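Local atomic coordinates of laminin subunit ALPHA-1 (Mus musculus, PDB entry 2JD4), a protein that forms part of the basement membrane protein laminin-111, its LG4-5 domain pair binding metal ions and probably anchoring the protein to the cell surface. Residues A[227-231]-A[344-348]; A[234-239]-A[338-344]. The protein carries 4 engineered substitutions. All coordinates share one frame; numbering follows the deposited sequence.

Contact 1. Residues A[227-231]-A[344-348]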
loop_
_atom_site.group_PDB
_atom_site.type_symbol
_atom_site.label_atom_id
_atom_site.label_comp_id
_atom_site.label_asym_id
_atom_site.label_seq_id
_atom_site.Cartn_x
_atom_site.Cartn_y
_atom_site.Cartn_z
ATOM N N GLU A 227 9.751 9.222 -2.126
ATOM C CA GLU A 227 10.692 9.266 -1.016
ATOM C C GLU A 227 11.268 7.865 -0.920
ATOM O O GLU A 227 10.551 6.881 -1.121
ATOM C CB GLU A 227 9.990 9.609 0.296
ATOM C CG GLU A 227 9.376 10.990 0.346
ATOM C CD GLU A 227 8.651 11.239 1.653
ATOM O OE1 GLU A 227 9.279 11.064 2.718
ATOM O OE2 GLU A 227 7.458 11.605 1.616
ATOM N N PHE A 228 12.558 7.763 -0.622
ATOM C CA PHE A 228 13.179 6.454 -0.515
ATOM C C PHE A 228 14.203 6.410 0.613
ATOM O O PHE A 228 14.740 7.437 1.012
ATOM C CB PHE A 228 13.861 6.091 -1.845
ATOM C CG PHE A 228 15.134 6.862 -2.115
ATOM C CD1 PHE A 228 16.350 6.444 -1.574
ATOM C CD2 PHE A 228 15.116 8.008 -2.909
ATOM C CE1 PHE A 228 17.529 7.154 -1.820
ATOM C CE2 PHE A 228 16.291 8.728 -3.163
ATOM C CZ PHE A 228 17.499 8.299 -2.615
ATOM N N ARG A 229 14.461 5.208 1.117
ATOM C CA ARG A 229 15.451 4.989 2.163
ATOM C C ARG A 229 16.126 3.684 1.783
ATOM O O ARG A 229 15.466 2.739 1.341
ATOM C CB ARG A 229 14.806 4.859 3.554
ATOM C CG ARG A 229 13.990 3.587 3.781
ATOM C CD ARG A 229 13.635 3.406 5.261
ATOM N NE ARG A 229 14.805 3.107 6.091
ATOM C CZ ARG A 229 15.446 1.943 6.098
ATOM N NH1 ARG A 229 15.033 0.953 5.321
ATOM N NH2 ARG A 229 16.502 1.767 6.880
ATOM N N THR A 230 17.442 3.625 1.935
ATOM C CA THR A 230 18.166 2.417 1.571
ATOM C C THR A 230 19.540 2.364 2.221
ATOM O O THR A 230 20.082 3.389 2.626
ATOM C CB THR A 230 18.346 2.339 0.026
ATOM O OG1 THR A 230 19.038 1.135 -0.330
ATOM C CG2 THR A 230 19.129 3.538 -0.476
ATOM N N THR A 231 20.081 1.155 2.330
ATOM C CA THR A 231 21.412 0.945 2.885
ATOM C C THR A 231 22.273 0.239 1.834
ATOM O O THR A 231 23.229 -0.467 2.170
ATOM C CB THR A 231 21.379 0.080 4.164
ATOM O OG1 THR A 231 20.811 -1.205 3.871
ATOM C CG2 THR A 231 20.562 0.770 5.241
ATOM N N PHE A 344 16.271 -2.860 -6.329
ATOM C CA PHE A 344 16.370 -1.981 -5.161
ATOM C C PHE A 344 16.137 -2.751 -3.854
ATOM O O PHE A 344 15.393 -3.736 -3.821
ATOM C CB PHE A 344 15.315 -0.866 -5.283
ATOM C CG PHE A 344 15.297 0.117 -4.132
ATOM C CD1 PHE A 344 16.299 1.070 -3.990
ATOM C CD2 PHE A 344 14.230 0.133 -3.235
ATOM C CE1 PHE A 344 16.237 2.029 -2.982
ATOM C CE2 PHE A 344 14.156 1.090 -2.218
ATOM C CZ PHE A 344 15.164 2.042 -2.095
ATOM N N ARG A 345 16.795 -2.305 -2.784
ATOM C CA ARG A 345 16.607 -2.889 -1.454
ATOM C C ARG A 345 16.433 -1.717 -0.494
ATOM O O ARG A 345 17.327 -0.887 -0.353
ATOM C CB ARG A 345 17.807 -3.731 -1.008
ATOM C CG ARG A 345 17.605 -4.302 0.405
ATOM C CD ARG A 345 18.745 -5.200 0.854
ATOM N NE ARG A 345 18.601 -5.563 2.265
ATOM C CZ ARG A 345 17.677 -6.392 2.744
ATOM N NH1 ARG A 345 16.805 -6.966 1.929
ATOM N NH2 ARG A 345 17.616 -6.639 4.046
ATOM N N GLY A 346 15.274 -1.655 0.156
ATOM C CA GLY A 346 14.967 -0.572 1.075
ATOM C C GLY A 346 13.470 -0.293 1.005
ATOM O O GLY A 346 12.696 -1.195 0.691
ATOM N N CYS A 347 13.044 0.932 1.301
ATOM C CA CYS A 347 11.614 1.243 1.218
ATOM C C CYS A 347 11.362 2.501 0.383
ATOM O O CYS A 347 12.223 3.385 0.278
ATOM C CB CYS A 347 10.996 1.430 2.623
ATOM S SG CYS A 347 11.147 0.003 3.755
ATOM N N VAL A 348 10.175 2.555 -0.218
ATOM C CA VAL A 348 9.739 3.693 -1.022
ATOM C C VAL A 348 8.351 4.106 -0.511
ATOM O O VAL A 348 7.528 3.253 -0.181
ATOM C CB VAL A 348 9.643 3.309 -2.513
ATOM C CG1 VAL A 348 8.975 4.430 -3.310
ATOM C CG2 VAL A 348 11.032 3.010 -3.052
HETATM O O HOH W 1 18.553 -1.363 2.134
#
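Arg229 and Cys347 form a hydrogen-bonded antiparallel pair in LG5, the second of the two laminin G domains in this fragment and a beta sandwich of the concanavalin-like class. It joins strand 222-230 to strand 347-353. Arg229 N donates to Cys347 O at 3.0 Å, and Cys347 N returns a bond to Arg229 O. Next to it, Phe228 and Val348 form a non-hydrogen-bonded pair.

Side chains pack on both faces. On the side of Phe228 and Val348, Phe228 CB and Phe344 CZ make an apolar contact at 4.3 Å. The ring of Phe344 also packs against Arg229 and Thr230, its CZ 3.5 Å from Arg229 O and its CE1 3.7 Å from Thr230 CB. On the other face, Arg229 CG packs 3.9 Å from Cys347 CB. Arg229 NH2 makes a salt bridge with Asp12, and NE bonds Gly283 O. Cys347 closes a disulfide with Cys378.

The chain turns a corner at Gly346, where a side chain would clash with Arg229 O. Polar bonds hold the residue before it. Thr230 carries its OG1 anti to the backbone N (chi1 -179°), and this hydroxyl donates to Arg345 O at 2.6 Å, nearly in line with the carbonyl. A water that accepts from Thr231 N donates to the same Arg345 O at 2.8 Å.

Contact 2. Residues A[234-239]-A[338-344]; sequences NGVLLG and LSSRASF
Val236 meets the loop 338-344 with both its backbone and its side chain. Its N donates to Ala342 O at 2.9 Å, with an N-H...O angle of 161°. Gly235 CA adds a CA-H...O contact to the same oxygen. This ties an irregular loop to strand 235-241 of the laminin G sandwich.

A second polar bond lies within the loop. Ser340 OG is anti to its own N (chi1 175°) and accepts from Ala342 N at 3.0 Å, forming an ST turn. Replacing Ser340 with an alanine would probably leave Ala342 N without this acceptor and make the turn that presents Ala342 O to Val236 less firm.

Val236 also packs by its side chain. Its CG1 touches Leu338 CD1 at 3.7 Å, and its CG2 lies against Ala342 O, at 3.3 Å, and Ser340 O. Leu338 CD1 also reaches Gly239 CA. Leu237 sets CD2 over one face of the Phe344 ring, 4.0 Å from the centroid and offset toward the rim, a CH-pi contact. Phe344 CB makes van der Waals contact with Val236 O at 3.2 Å.

Strand 247-253 flanks the contact. Leu237 and Leu238 both face its Leu250 in a classic beta bulge, and its Glu251 accepts from Ser340 N and is hydrogen-bonded to Ser339 OG. Strand 322-326 pairs with strand 235-241, while Tyr329, in the loop after it, packs on Val236 and Leu338.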
loop_
_atom_site.group_PDB
_atom_site.type_symbol
_atom_site.label_atom_id
_atom_site.label_comp_id
_atom_site.label_asym_id
_atom_site.label_seq_id
_atom_site.Cartn_x
_atom_site.Cartn_y
_atom_site.Cartn_z
ATOM N N ASN A 234 23.465 0.503 -4.941
ATOM C CA ASN A 234 22.935 0.325 -6.289
ATOM C C ASN A 234 21.516 -0.235 -6.294
ATOM O O ASN A 234 21.215 -1.189 -5.583
ATOM C CB ASN A 234 23.847 -0.600 -7.103
ATOM C CG ASN A 234 25.269 -0.086 -7.186
ATOM O OD1 ASN A 234 26.113 -0.426 -6.358
ATOM N ND2 ASN A 234 25.538 0.753 -8.178
ATOM N N GLY A 235 20.647 0.360 -7.106
ATOM C CA GLY A 235 19.284 -0.123 -7.168
ATOM C C GLY A 235 18.402 0.662 -8.110
ATOM O O GLY A 235 18.398 1.893 -8.093
ATOM N N VAL A 236 17.663 -0.063 -8.943
ATOM C CA VAL A 236 16.746 0.550 -9.887
ATOM C C VAL A 236 15.519 1.035 -9.122
ATOM O O VAL A 236 15.012 0.335 -8.254
ATOM C CB VAL A 236 16.286 -0.468 -10.954
ATOM C CG1 VAL A 236 15.195 0.154 -11.820
ATOM C CG2 VAL A 236 17.480 -0.913 -11.807
ATOM N N LEU A 237 15.040 2.231 -9.447
ATOM C CA LEU A 237 13.860 2.774 -8.782
ATOM C C LEU A 237 12.623 2.691 -9.675
ATOM O O LEU A 237 11.585 2.165 -9.261
ATOM C CB LEU A 237 14.107 4.232 -8.369
ATOM C CG LEU A 237 15.146 4.450 -7.257
ATOM C CD1 LEU A 237 15.469 5.939 -7.123
ATOM C CD2 LEU A 237 14.600 3.896 -5.935
ATOM N N LEU A 238 12.733 3.192 -10.903
ATOM C CA LEU A 238 11.596 3.171 -11.808
ATOM C C LEU A 238 11.983 3.208 -13.284
ATOM O O LEU A 238 12.987 3.817 -13.663
ATOM C CB LEU A 238 10.665 4.347 -11.473
ATOM C CG LEU A 238 9.337 4.544 -12.212
ATOM C CD1 LEU A 238 8.343 5.237 -11.280
ATOM C CD2 LEU A 238 9.556 5.351 -13.496
ATOM N N GLY A 239 11.175 2.535 -14.105
ATOM C CA GLY A 239 11.404 2.498 -15.536
ATOM C C GLY A 239 10.128 2.277 -16.336
ATOM O O GLY A 239 9.271 1.464 -15.967
ATOM N N LEU A 338 17.586 2.668 -18.742
ATOM C CA LEU A 338 18.114 2.200 -17.464
ATOM C C LEU A 338 19.434 1.490 -17.761
ATOM O O LEU A 338 19.478 0.584 -18.588
ATOM C CB LEU A 338 17.143 1.223 -16.779
ATOM C CG LEU A 338 15.962 1.847 -16.022
ATOM C CD1 LEU A 338 15.074 0.750 -15.438
ATOM C CD2 LEU A 338 16.493 2.750 -14.905
ATOM N N SER A 339 20.514 1.911 -17.114
ATOM C CA SER A 339 21.802 1.258 -17.337
ATOM C C SER A 339 21.965 0.070 -16.387
ATOM O O SER A 339 22.646 -0.914 -16.705
ATOM C CB SER A 339 22.960 2.251 -17.140
ATOM O OG SER A 339 23.017 2.746 -15.812
ATOM N N SER A 340 21.324 0.155 -15.227
ATOM C CA SER A 340 21.407 -0.903 -14.230
ATOM C C SER A 340 20.266 -1.904 -14.319
ATOM O O SER A 340 19.199 -1.611 -14.863
ATOM C CB SER A 340 21.431 -0.311 -12.816
ATOM O OG SER A 340 21.387 -1.349 -11.846
ATOM N N ARG A 341 20.508 -3.073 -13.740
ATOM C CA ARG A 341 19.563 -4.180 -13.716
ATOM C C ARG A 341 19.382 -4.674 -12.268
ATOM O O ARG A 341 18.615 -5.602 -12.003
ATOM C CB ARG A 341 20.129 -5.295 -14.599
ATOM C CG ARG A 341 19.199 -6.421 -14.943
ATOM C CD ARG A 341 19.879 -7.372 -15.930
ATOM N NE ARG A 341 20.081 -6.780 -17.254
ATOM C CZ ARG A 341 19.143 -6.704 -18.197
ATOM N NH1 ARG A 341 17.927 -7.178 -17.969
ATOM N NH2 ARG A 341 19.420 -6.171 -19.379
ATOM N N ALA A 342 20.088 -4.038 -11.336
ATOM C CA ALA A 342 20.049 -4.415 -9.923
ATOM C C ALA A 342 18.757 -4.011 -9.211
ATOM O O ALA A 342 18.366 -2.851 -9.257
ATOM C CB ALA A 342 21.251 -3.803 -9.201
ATOM N N SER A 343 18.105 -4.967 -8.551
ATOM C CA SER A 343 16.859 -4.688 -7.827
ATOM C C SER A 343 17.122 -3.856 -6.565
ATOM O O SER A 343 18.075 -4.110 -5.829
ATOM C CB SER A 343 16.157 -5.998 -7.431
ATOM O OG SER A 343 15.637 -6.697 -8.555
ATOM N N PHE A 344 16.271 -2.860 -6.329
ATOM C CA PHE A 344 16.370 -1.981 -5.161
ATOM C C PHE A 344 16.137 -2.751 -3.854
ATOM O O PHE A 344 15.393 -3.736 -3.821
ATOM C CB PHE A 344 15.315 -0.866 -5.283
ATOM C CG PHE A 344 15.297 0.117 -4.132
ATOM C CD1 PHE A 344 16.299 1.070 -3.990
ATOM C CD2 PHE A 344 14.230 0.133 -3.235
ATOM C CE1 PHE A 344 16.237 2.029 -2.982
ATOM C CE2 PHE A 344 14.156 1.090 -2.218
ATOM C CZ PHE A 344 15.164 2.042 -2.095
#

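From the N terminus, the chain passes through LG4, then enters LG5 and runs along strand 222-230, turns through the residues after it, and enters strand 235-241. It then builds many further strands of LG5 before returning through 338-348. Contact 2 closes the inner loop, from 234-239 to 338-344, with 98 residues between the segments. Contact 1 closes the outer one, from 227-231 to 344-348, so contact 2 is nested inside it. The centres are about 12 Å apart, and Phe344 belongs to both. Together they fasten the returning chain first to strand 235-241 and then, around the corner at Gly346, to strand 222-230.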